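Local atomic coordinates of putative aldehyde dehydrogenase AldY (Bacillus subtilis, PDB entry 4DNG), a protein that probably oxidises aldehydes to carboxylates with NAD(+) as the electron acceptor and may help protect cells against stress from ethanol and related compounds. Residues A[62-65]-A[66-69]; A[182-185]-A[186-190]; A[300-303]-A[304-308]; A[394-397]-A[398-402]. All coordinates share one frame; numbering follows the deposited sequence.

Overall arrangement
All four contacts are local, made within or at the start of a helix, and their chemistry follows their surroundings. Contact 2 is buried, lying in a beta-alpha-beta unit made with strands 173-177 and 204-206, and relies on glycines, isoleucines and backbone bonds. Contact 1, a surface cap on helix 65-81, is mostly polar. Contacts 3 and 4 are partly buried and lie on the other side of the chain's centre from contact 1, their own centres about 19 Å apart. Their helices touch the same strands, 290-296 and 386-392. Contact 3 sets aromatic rings against the sheet and a salt bridge outside, whereas contact 4 adds a serine cap and an amide-carboxylate bond beside its apolar side chains.

Contact 1 (A[62-65]-A[66-69]); sequences KSTT and EDRK
Thr64 and Asp67 form a capping box at the start of helix 65-81, with Thr64 as the N-cap. Asp67 N gives a nearly straight bond to Thr64 OG1 (3.1 Å, 166°). In return Thr64 N donates to Asp67 OD2 at 3.2 Å, reaching the carboxylate from above its plane. With chi1 at 60°, OG1 of Thr64 lies between its own backbone N and carbonyl carbon, a placing that brings it to the amide of Asp67 in the first turn.

A second set of polar bonds ties the preceding loop to Arg68, whose chain bends at chi3 (-96°) to turn the guanidinium back. It grips Ser63 side-on: NE meets Ser63 OG at 2.7 Å and NH2 meets Ser63 O at 2.8 Å, both partners near the guanidinium plane, while Thr64 O lies over one face. Ser63 OG also bonds Trp60 O, linking the cap to the end of helix 43-60, and Arg68 NH1 reaches Thr119 O and Ala169 O weakly.

Backbone bonds from Arg68 N to Thr64 O and from Lys69 N to Thr65 O begin the helical ladder. The apolar share is small: Lys69 runs alongside Thr65, its CD 3.8 Å from Thr65 CG2.

Contact 2 (A[182-185]-A[186-190]); sequences TAIS and GGTII
The first turns of helix 183-196, the helical link of the beta-alpha-beta unit formed with strands 173-177 and 204-206, widen into a pi-type turn at 186-188. The backbone bonds record the change of pitch. Gly186 N donates to Thr182 O at 2.8 Å in the usual i to i+4 manner, but Thr188 N turns to Ala183 O (2.8 Å) and Ile189 N to Ile184 O (3.0 Å), each five residues back. The last two donors lie in the planes of the carbonyls they meet. Two glycines suit this path: a side chain on Gly186 would run into Thr182 O, and one on Gly187 into Ala183 O. Gly186 O is taken up outside the turn by Ser160 OG and His176 NE2.

The side chains follow the altered register. CD1 of Ile189 comes obliquely against CG2 of Ile184, 3.7 Å away, with CG1 of Ile189 set beside its own backbone N (chi1 -72°), a torsion that brings CG1 and CD1 close to Ile184 O. Beyond this pair, Ile184 meets Met89 of helix 83-94, and Ile189 meets Met157 of helix 156-169. Replacing Ile189 with an alanine would probably open a gap beside CG2 of Ile184 and leave Met157 without this partner. Ser185 OG bonds Glu93 OE1, which ties the helix start to helix 83-94. Thr188 OG1 bonds Leu6 O near the N-terminus of the chain, and the same oxygen lies against Ile184 CA at 3.0 Å.

Contact 3 (A[300-303]-A[304-308]); sequences YDEF and VEKFT
Side chains four residues apart meet along helix 297-313, an amphipathic helix whose aromatic face lies on the sheet strands 290-296, 362-369 and 386-392. Phe303 and Phe307 run side by side, both with CG anti to the backbone N (chi1 -176° in each). Their rings are nearly parallel, 12° apart, but displaced so that one hardly lies over the other, with centroids 5.6 Å from each other; the closest approach between the two side chains is Phe303 CE1 to Phe307 CB, 3.7 Å. Ile293 touches both side chains, while Val272 and Ile389 touch Phe303. Trimming Phe303 to an alanine would probably open a gap between the helix and Ile293 and Ile389, and leave the Phe307 ring without its neighbour.

Next to this pair, and one turn on from Tyr300, Val304 CG2 lies over a face of the Tyr300 ring in a CH-pi contact, 4.2 Å from the centroid. Tyr300 also makes a cation-pi contact with Lys391 of strand 386-392.

The exposed side is ionic. Glu302, extended beyond CG, crosses Lys306, which bends at chi3 to complete a salt bridge with the same i to i+4 spacing as the backbone bonds. Lys306 NZ meets Glu302 OE2 at 2.7 Å, approaching on the anti side of the carboxylate and 33° out of its plane.

Contact 4 (A[394-397]-A[398-402]); sequences SDQE and AIDMA
Gln396 and Asp400 carry the side-chain hydrogen bond of this contact, one turn apart near the start of helix 395-403. Gln396 NE2 donates to Asp400 OD1 at 2.9 Å. The acceptor lies in the amide plane, but the nitrogen comes from above the carboxylate, and the two flat groups are turned 42° against each other. The bend of Gln396 at chi2 (58°) brings the amide round to that side. NE2 also bonds Gln427 OE1, so this nitrogen joins the helix to the chain beyond helix 418-425.

The helix start supplies the second group: one capping bond, from Glu397 N to OG of the N-cap Ser394 (2.8 Å, nearly straight), and several plain hydrogen bonds. Glu397 OE1 takes Gly393 N, just before the N-cap, and Asp395 OD2 bonds Ser264 OG. Backbone bonds from Ala398 N to Ser394 O and from Ile399 N to Asp395 O carry the turn onward.

Apolar touches are few: Met401 SD rests 4.0 Å from Glu397 CG. Outside the pair of segments, Ala398 meets Ala392, Met401 meets Ile390 and Ile399 meets Phe424, so the helix lies between strand 386-392 and helix 418-425.

With Asp395 and Glu397 both in the first turn, the N-terminal end of the helix dipole would probably favour their negative charge, and each carboxylate is further steadied by a donor from outside the helix.

Contact 1 (A[62-65]-A[66-69])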
loop_
_atom_site.group_PDB
_atom_site.type_symbol
_atom_site.label_atom_id
_atom_site.label_comp_id
_atom_site.label_asym_id
_atom_site.label_seq_id
_atom_site.Cartn_x
_atom_site.Cartn_y
_atom_site.Cartn_z
ATOM N N LYS A 62 18.851 -9.733 -13.642
ATOM C CA LYS A 62 19.166 -10.683 -14.720
ATOM C C LYS A 62 19.686 -12.010 -14.180
ATOM O O LYS A 62 20.094 -12.885 -14.951
ATOM C CB LYS A 62 20.203 -10.100 -15.687
ATOM C CG LYS A 62 19.735 -8.939 -16.544
ATOM C CD LYS A 62 20.960 -8.197 -17.058
ATOM C CE LYS A 62 20.722 -7.539 -18.406
ATOM N NZ LYS A 62 20.010 -6.244 -18.234
ATOM N N SER A 63 19.680 -12.150 -12.860
ATOM C CA SER A 63 20.220 -13.338 -12.211
ATOM C C SER A 63 19.235 -14.481 -12.337
ATOM O O SER A 63 18.020 -14.270 -12.365
ATOM C CB SER A 63 20.500 -13.071 -10.737
ATOM O OG SER A 63 19.286 -12.925 -10.017
ATOM N N THR A 64 19.774 -15.690 -12.416
ATOM C CA THR A 64 18.965 -16.894 -12.485
ATOM C C THR A 64 18.526 -17.274 -11.081
ATOM O O THR A 64 19.084 -16.798 -10.096
ATOM C CB THR A 64 19.779 -18.069 -13.043
ATOM O OG1 THR A 64 20.902 -18.303 -12.185
ATOM C CG2 THR A 64 20.271 -17.776 -14.467
ATOM N N THR A 65 17.532 -18.147 -11.005
ATOM C CA THR A 65 17.124 -18.748 -9.750
ATOM C C THR A 65 18.330 -19.302 -8.968
ATOM O O THR A 65 18.506 -18.948 -7.790
ATOM C CB THR A 65 16.078 -19.848 -10.010
ATOM O OG1 THR A 65 14.965 -19.256 -10.692
ATOM C CG2 THR A 65 15.596 -20.506 -8.713
ATOM N N GLU A 66 19.152 -20.129 -9.633
ATOM C CA GLU A 66 20.318 -20.788 -9.003
ATOM C C GLU A 66 21.300 -19.767 -8.424
ATOM O O GLU A 66 21.754 -19.923 -7.292
ATOM C CB GLU A 66 21.065 -21.754 -9.962
ATOM C CG GLU A 66 20.180 -22.658 -10.820
ATOM C CD GLU A 66 19.607 -21.949 -12.055
ATOM O OE1 GLU A 66 18.362 -21.869 -12.178
ATOM O OE2 GLU A 66 20.389 -21.456 -12.903
ATOM N N ASP A 67 21.613 -18.723 -9.196
ATOM C CA ASP A 67 22.461 -17.635 -8.706
ATOM C C ASP A 67 21.949 -17.210 -7.333
ATOM O O ASP A 67 22.716 -17.096 -6.370
ATOM C CB ASP A 67 22.403 -16.413 -9.645
ATOM C CG ASP A 67 23.286 -16.544 -10.905
ATOM O OD1 ASP A 67 24.291 -17.302 -10.933
ATOM O OD2 ASP A 67 22.970 -15.829 -11.883
ATOM N N ARG A 68 20.634 -17.004 -7.252
ATOM C CA ARG A 68 20.008 -16.417 -6.082
ATOM C C ARG A 68 19.861 -17.379 -4.914
ATOM O O ARG A 68 20.012 -16.966 -3.770
ATOM C CB ARG A 68 18.656 -15.793 -6.446
ATOM C CG ARG A 68 18.787 -14.427 -7.076
ATOM C CD ARG A 68 17.444 -13.847 -7.448
ATOM N NE ARG A 68 17.155 -14.110 -8.847
ATOM C CZ ARG A 68 16.134 -14.841 -9.280
ATOM N NH1 ARG A 68 15.290 -15.382 -8.417
ATOM N NH2 ARG A 68 15.952 -15.016 -10.582
ATOM N N LYS A 69 19.559 -18.646 -5.190
ATOM C CA LYS A 69 19.487 -19.642 -4.122
ATOM C C LYS A 69 20.871 -19.867 -3.514
ATOM O O LYS A 69 20.999 -19.987 -2.291
ATOM C CB LYS A 69 18.882 -20.961 -4.609
ATOM C CG LYS A 69 17.440 -20.847 -5.086
ATOM C CD LYS A 69 16.884 -22.179 -5.574
ATOM C CE LYS A 69 16.410 -23.052 -4.419
ATOM N NZ LYS A 69 16.159 -24.455 -4.854
#

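Contact 2 (A[182-185]-A[186-190])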
loop_
_atom_site.group_PDB
_atom_site.type_symbol
_atom_site.label_atom_id
_atom_site.label_comp_id
_atom_site.label_asym_id
_atom_site.label_seq_id
_atom_site.Cartn_x
_atom_site.Cartn_y
_atom_site.Cartn_z
ATOM N N THR A 182 22.951 -0.683 17.399
ATOM C CA THR A 182 22.936 -2.125 17.133
ATOM C C THR A 182 23.340 -2.389 15.663
ATOM O O THR A 182 22.760 -3.239 14.979
ATOM C CB THR A 182 21.541 -2.713 17.437
ATOM O OG1 THR A 182 20.570 -1.879 16.825
ATOM C CG2 THR A 182 21.237 -2.705 18.945
ATOM N N ALA A 183 24.338 -1.658 15.177
ATOM C CA ALA A 183 24.723 -1.764 13.771
ATOM C C ALA A 183 25.427 -3.062 13.416
ATOM O O ALA A 183 25.425 -3.469 12.244
ATOM C CB ALA A 183 25.590 -0.592 13.374
ATOM N N ILE A 184 26.072 -3.687 14.403
ATOM C CA ILE A 184 26.805 -4.908 14.134
ATOM C C ILE A 184 25.822 -6.047 13.889
ATOM O O ILE A 184 25.906 -6.738 12.881
ATOM C CB ILE A 184 27.831 -5.254 15.230
ATOM C CG1 ILE A 184 28.937 -4.201 15.251
ATOM C CG2 ILE A 184 28.502 -6.583 14.935
ATOM C CD1 ILE A 184 29.614 -4.060 16.585
ATOM N N SER A 185 24.867 -6.213 14.794
ATOM C CA SER A 185 23.906 -7.293 14.655
ATOM C C SER A 185 22.789 -6.921 13.713
ATOM O O SER A 185 22.236 -7.786 13.060
ATOM C CB SER A 185 23.351 -7.720 16.005
ATOM O OG SER A 185 23.188 -6.607 16.815
ATOM N N GLY A 186 22.472 -5.632 13.625
ATOM C CA GLY A 186 21.450 -5.175 12.701
ATOM C C GLY A 186 21.939 -4.864 11.286
ATOM O O GLY A 186 21.127 -4.599 10.402
ATOM N N GLY A 187 23.245 -4.892 11.049
ATOM C CA GLY A 187 23.770 -4.540 9.722
ATOM C C GLY A 187 25.040 -5.228 9.276
ATOM O O GLY A 187 25.053 -5.938 8.276
ATOM N N THR A 188 26.123 -5.032 10.014
ATOM C CA THR A 188 27.439 -5.414 9.468
ATOM C C THR A 188 27.641 -6.928 9.325
ATOM O O THR A 188 28.228 -7.389 8.335
ATOM C CB THR A 188 28.615 -4.793 10.246
ATOM O OG1 THR A 188 28.493 -5.111 11.638
ATOM C CG2 THR A 188 28.627 -3.286 10.073
ATOM N N ILE A 189 27.151 -7.687 10.308
ATOM C CA ILE A 189 27.243 -9.143 10.277
ATOM C C ILE A 189 26.493 -9.671 9.053
ATOM O O ILE A 189 26.990 -10.561 8.338
ATOM C CB ILE A 189 26.708 -9.784 11.574
ATOM C CG1 ILE A 189 27.673 -9.537 12.718
ATOM C CG2 ILE A 189 26.518 -11.286 11.414
ATOM C CD1 ILE A 189 27.061 -9.846 14.069
ATOM N N ILE A 190 25.318 -9.094 8.802
ATOM C CA ILE A 190 24.496 -9.464 7.661
ATOM C C ILE A 190 25.259 -9.147 6.371
ATOM O O ILE A 190 25.358 -10.002 5.483
ATOM C CB ILE A 190 23.126 -8.762 7.696
ATOM C CG1 ILE A 190 22.201 -9.506 8.639
ATOM C CG2 ILE A 190 22.495 -8.743 6.311
ATOM C CD1 ILE A 190 21.028 -8.685 9.135
#

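Contact 3 (A[300-303]-A[304-308])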
loop_
_atom_site.group_PDB
_atom_site.type_symbol
_atom_site.label_atom_id
_atom_site.label_comp_id
_atom_site.label_asym_id
_atom_site.label_seq_id
_atom_site.Cartn_x
_atom_site.Cartn_y
_atom_site.Cartn_z
ATOM N N TYR A 300 -8.700 -15.404 37.334
ATOM C CA TYR A 300 -7.858 -14.250 37.633
ATOM C C TYR A 300 -6.887 -14.463 38.786
ATOM O O TYR A 300 -5.668 -14.388 38.601
ATOM C CB TYR A 300 -8.757 -13.043 37.924
ATOM C CG TYR A 300 -8.016 -11.750 38.176
ATOM C CD1 TYR A 300 -7.501 -10.997 37.116
ATOM C CD2 TYR A 300 -7.851 -11.267 39.476
ATOM C CE1 TYR A 300 -6.834 -9.808 37.348
ATOM C CE2 TYR A 300 -7.178 -10.083 39.722
ATOM C CZ TYR A 300 -6.677 -9.358 38.659
ATOM O OH TYR A 300 -6.020 -8.182 38.908
ATOM N N ASP A 301 -7.430 -14.728 39.974
ATOM C CA ASP A 301 -6.624 -14.818 41.192
ATOM C C ASP A 301 -5.602 -15.954 41.123
ATOM O O ASP A 301 -4.468 -15.797 41.587
ATOM C CB ASP A 301 -7.512 -14.908 42.435
ATOM C CG ASP A 301 -8.498 -13.750 42.530
ATOM O OD1 ASP A 301 -8.243 -12.795 43.291
ATOM O OD2 ASP A 301 -9.520 -13.780 41.819
ATOM N N GLU A 302 -5.996 -17.069 40.509
ATOM C CA GLU A 302 -5.084 -18.184 40.239
ATOM C C GLU A 302 -3.941 -17.791 39.297
ATOM O O GLU A 302 -2.781 -18.148 39.546
ATOM C CB GLU A 302 -5.855 -19.388 39.681
ATOM C CG GLU A 302 -4.990 -20.531 39.154
ATOM C CD GLU A 302 -5.792 -21.766 38.746
ATOM O OE1 GLU A 302 -7.034 -21.794 38.925
ATOM O OE2 GLU A 302 -5.176 -22.732 38.249
ATOM N N PHE A 303 -4.269 -17.065 38.224
ATOM C CA PHE A 303 -3.261 -16.613 37.263
ATOM C C PHE A 303 -2.264 -15.651 37.906
ATOM O O PHE A 303 -1.060 -15.766 37.650
ATOM C CB PHE A 303 -3.899 -15.952 36.025
ATOM C CG PHE A 303 -2.898 -15.546 34.958
ATOM C CD1 PHE A 303 -2.177 -14.348 35.065
ATOM C CD2 PHE A 303 -2.679 -16.359 33.841
ATOM C CE1 PHE A 303 -1.259 -13.977 34.089
ATOM C CE2 PHE A 303 -1.771 -15.992 32.856
ATOM C CZ PHE A 303 -1.056 -14.805 32.982
ATOM N N VAL A 304 -2.762 -14.703 38.711
ATOM C CA VAL A 304 -1.891 -13.691 39.317
ATOM C C VAL A 304 -0.857 -14.353 40.200
ATOM O O VAL A 304 0.336 -14.186 39.974
ATOM C CB VAL A 304 -2.654 -12.617 40.118
ATOM C CG1 VAL A 304 -1.685 -11.800 40.961
ATOM C CG2 VAL A 304 -3.424 -11.699 39.181
ATOM N N GLU A 305 -1.322 -15.120 41.185
ATOM C CA GLU A 305 -0.439 -15.823 42.116
ATOM C C GLU A 305 0.671 -16.580 41.394
ATOM O O GLU A 305 1.853 -16.403 41.702
ATOM C CB GLU A 305 -1.237 -16.777 43.006
ATOM C CG GLU A 305 -1.893 -16.105 44.206
ATOM C CD GLU A 305 -0.976 -15.982 45.420
ATOM O OE1 GLU A 305 0.233 -15.701 45.254
ATOM O OE2 GLU A 305 -1.474 -16.153 46.555
ATOM N N LYS A 306 0.280 -17.402 40.421
ATOM C CA LYS A 306 1.222 -18.199 39.639
ATOM C C LYS A 306 2.183 -17.349 38.811
ATOM O O LYS A 306 3.391 -17.612 38.801
ATOM C CB LYS A 306 0.477 -19.192 38.743
ATOM C CG LYS A 306 0.262 -20.538 39.401
ATOM C CD LYS A 306 -0.934 -21.270 38.827
ATOM C CE LYS A 306 -1.623 -22.043 39.938
ATOM N NZ LYS A 306 -2.798 -22.785 39.422
ATOM N N PHE A 307 1.638 -16.342 38.123
ATOM C CA PHE A 307 2.432 -15.448 37.274
ATOM C C PHE A 307 3.384 -14.616 38.116
ATOM O O PHE A 307 4.527 -14.450 37.730
ATOM C CB PHE A 307 1.541 -14.546 36.397
ATOM C CG PHE A 307 2.314 -13.671 35.445
ATOM C CD1 PHE A 307 2.673 -14.136 34.179
ATOM C CD2 PHE A 307 2.705 -12.379 35.822
ATOM C CE1 PHE A 307 3.403 -13.328 33.301
ATOM C CE2 PHE A 307 3.435 -11.576 34.962
ATOM C CZ PHE A 307 3.784 -12.052 33.699
ATOM N N THR A 308 2.907 -14.109 39.259
ATOM C CA THR A 308 3.743 -13.336 40.190
ATOM C C THR A 308 4.868 -14.173 40.792
ATOM O O THR A 308 6.039 -13.775 40.740
ATOM C CB THR A 308 2.937 -12.711 41.355
ATOM O OG1 THR A 308 2.129 -13.716 41.980
ATOM C CG2 THR A 308 2.055 -11.581 40.866
#

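Contact 4 (A[394-397]-A[398-402])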
loop_
_atom_site.group_PDB
_atom_site.type_symbol
_atom_site.label_atom_id
_atom_site.label_comp_id
_atom_site.label_asym_id
_atom_site.label_seq_id
_atom_site.Cartn_x
_atom_site.Cartn_y
_atom_site.Cartn_z
ATOM N N SER A 394 -16.346 -11.029 31.564
ATOM C CA SER A 394 -16.834 -12.021 30.598
ATOM C C SER A 394 -15.764 -12.329 29.535
ATOM O O SER A 394 -14.732 -11.638 29.461
ATOM C CB SER A 394 -18.105 -11.520 29.915
ATOM O OG SER A 394 -17.782 -10.686 28.812
ATOM N N ASP A 395 -16.015 -13.346 28.710
ATOM C CA ASP A 395 -15.094 -13.679 27.613
ATOM C C ASP A 395 -15.245 -12.711 26.448
ATOM O O ASP A 395 -14.268 -12.360 25.799
ATOM C CB ASP A 395 -15.262 -15.126 27.146
ATOM C CG ASP A 395 -14.662 -16.132 28.120
ATOM O OD1 ASP A 395 -13.744 -15.761 28.880
ATOM O OD2 ASP A 395 -15.107 -17.301 28.124
ATOM N N GLN A 396 -16.474 -12.264 26.209
ATOM C CA GLN A 396 -16.732 -11.198 25.238
ATOM C C GLN A 396 -16.054 -9.849 25.592
ATOM O O GLN A 396 -15.442 -9.219 24.721
ATOM C CB GLN A 396 -18.237 -11.021 25.006
ATOM C CG GLN A 396 -18.573 -10.023 23.911
ATOM C CD GLN A 396 -17.961 -10.409 22.584
ATOM O OE1 GLN A 396 -18.281 -11.462 22.032
ATOM N NE2 GLN A 396 -17.070 -9.567 22.068
ATOM N N GLU A 397 -16.158 -9.424 26.857
ATOM C CA GLU A 397 -15.441 -8.223 27.341
ATOM C C GLU A 397 -13.924 -8.375 27.167
ATOM O O GLU A 397 -13.258 -7.475 26.642
ATOM C CB GLU A 397 -15.795 -7.911 28.802
ATOM C CG GLU A 397 -15.089 -6.691 29.387
ATOM C CD GLU A 397 -15.577 -6.332 30.785
ATOM O OE1 GLU A 397 -15.451 -7.165 31.705
ATOM O OE2 GLU A 397 -16.079 -5.204 30.971
ATOM N N ALA A 398 -13.390 -9.521 27.595
ATOM C CA ALA A 398 -11.978 -9.852 27.375
ATOM C C ALA A 398 -11.537 -9.555 25.942
ATOM O O ALA A 398 -10.515 -8.902 25.724
ATOM C CB ALA A 398 -11.723 -11.313 27.696
ATOM N N ILE A 399 -12.309 -10.061 24.981
ATOM C CA ILE A 399 -12.053 -9.856 23.565
ATOM C C ILE A 399 -12.326 -8.399 23.183
ATOM O O ILE A 399 -11.555 -7.813 22.413
ATOM C CB ILE A 399 -12.878 -10.834 22.699
ATOM C CG1 ILE A 399 -12.708 -12.292 23.192
ATOM C CG2 ILE A 399 -12.542 -10.684 21.217
ATOM C CD1 ILE A 399 -11.295 -12.847 23.234
ATOM N N ASP A 400 -13.391 -7.803 23.735
ATOM C CA ASP A 400 -13.621 -6.355 23.565
ATOM C C ASP A 400 -12.417 -5.521 24.052
ATOM O O ASP A 400 -11.899 -4.680 23.304
ATOM C CB ASP A 400 -14.910 -5.893 24.251
ATOM C CG ASP A 400 -16.161 -6.423 23.564
ATOM O OD1 ASP A 400 -16.052 -6.922 22.419
ATOM O OD2 ASP A 400 -17.257 -6.351 24.175
ATOM N N MET A 401 -11.965 -5.778 25.282
ATOM C CA MET A 401 -10.797 -5.096 25.862
ATOM C C MET A 401 -9.526 -5.238 25.025
ATOM O O MET A 401 -8.699 -4.314 24.981
ATOM C CB MET A 401 -10.535 -5.586 27.290
ATOM C CG MET A 401 -11.544 -5.101 28.315
ATOM S SD MET A 401 -11.218 -5.795 29.946
ATOM C CE MET A 401 -11.877 -4.506 31.020
ATOM N N ALA A 402 -9.378 -6.392 24.365
ATOM C CA ALA A 402 -8.232 -6.669 23.480
ATOM C C ALA A 402 -8.280 -5.825 22.212
ATOM O O ALA A 402 -7.244 -5.393 21.715
ATOM C CB ALA A 402 -8.170 -8.146 23.124
#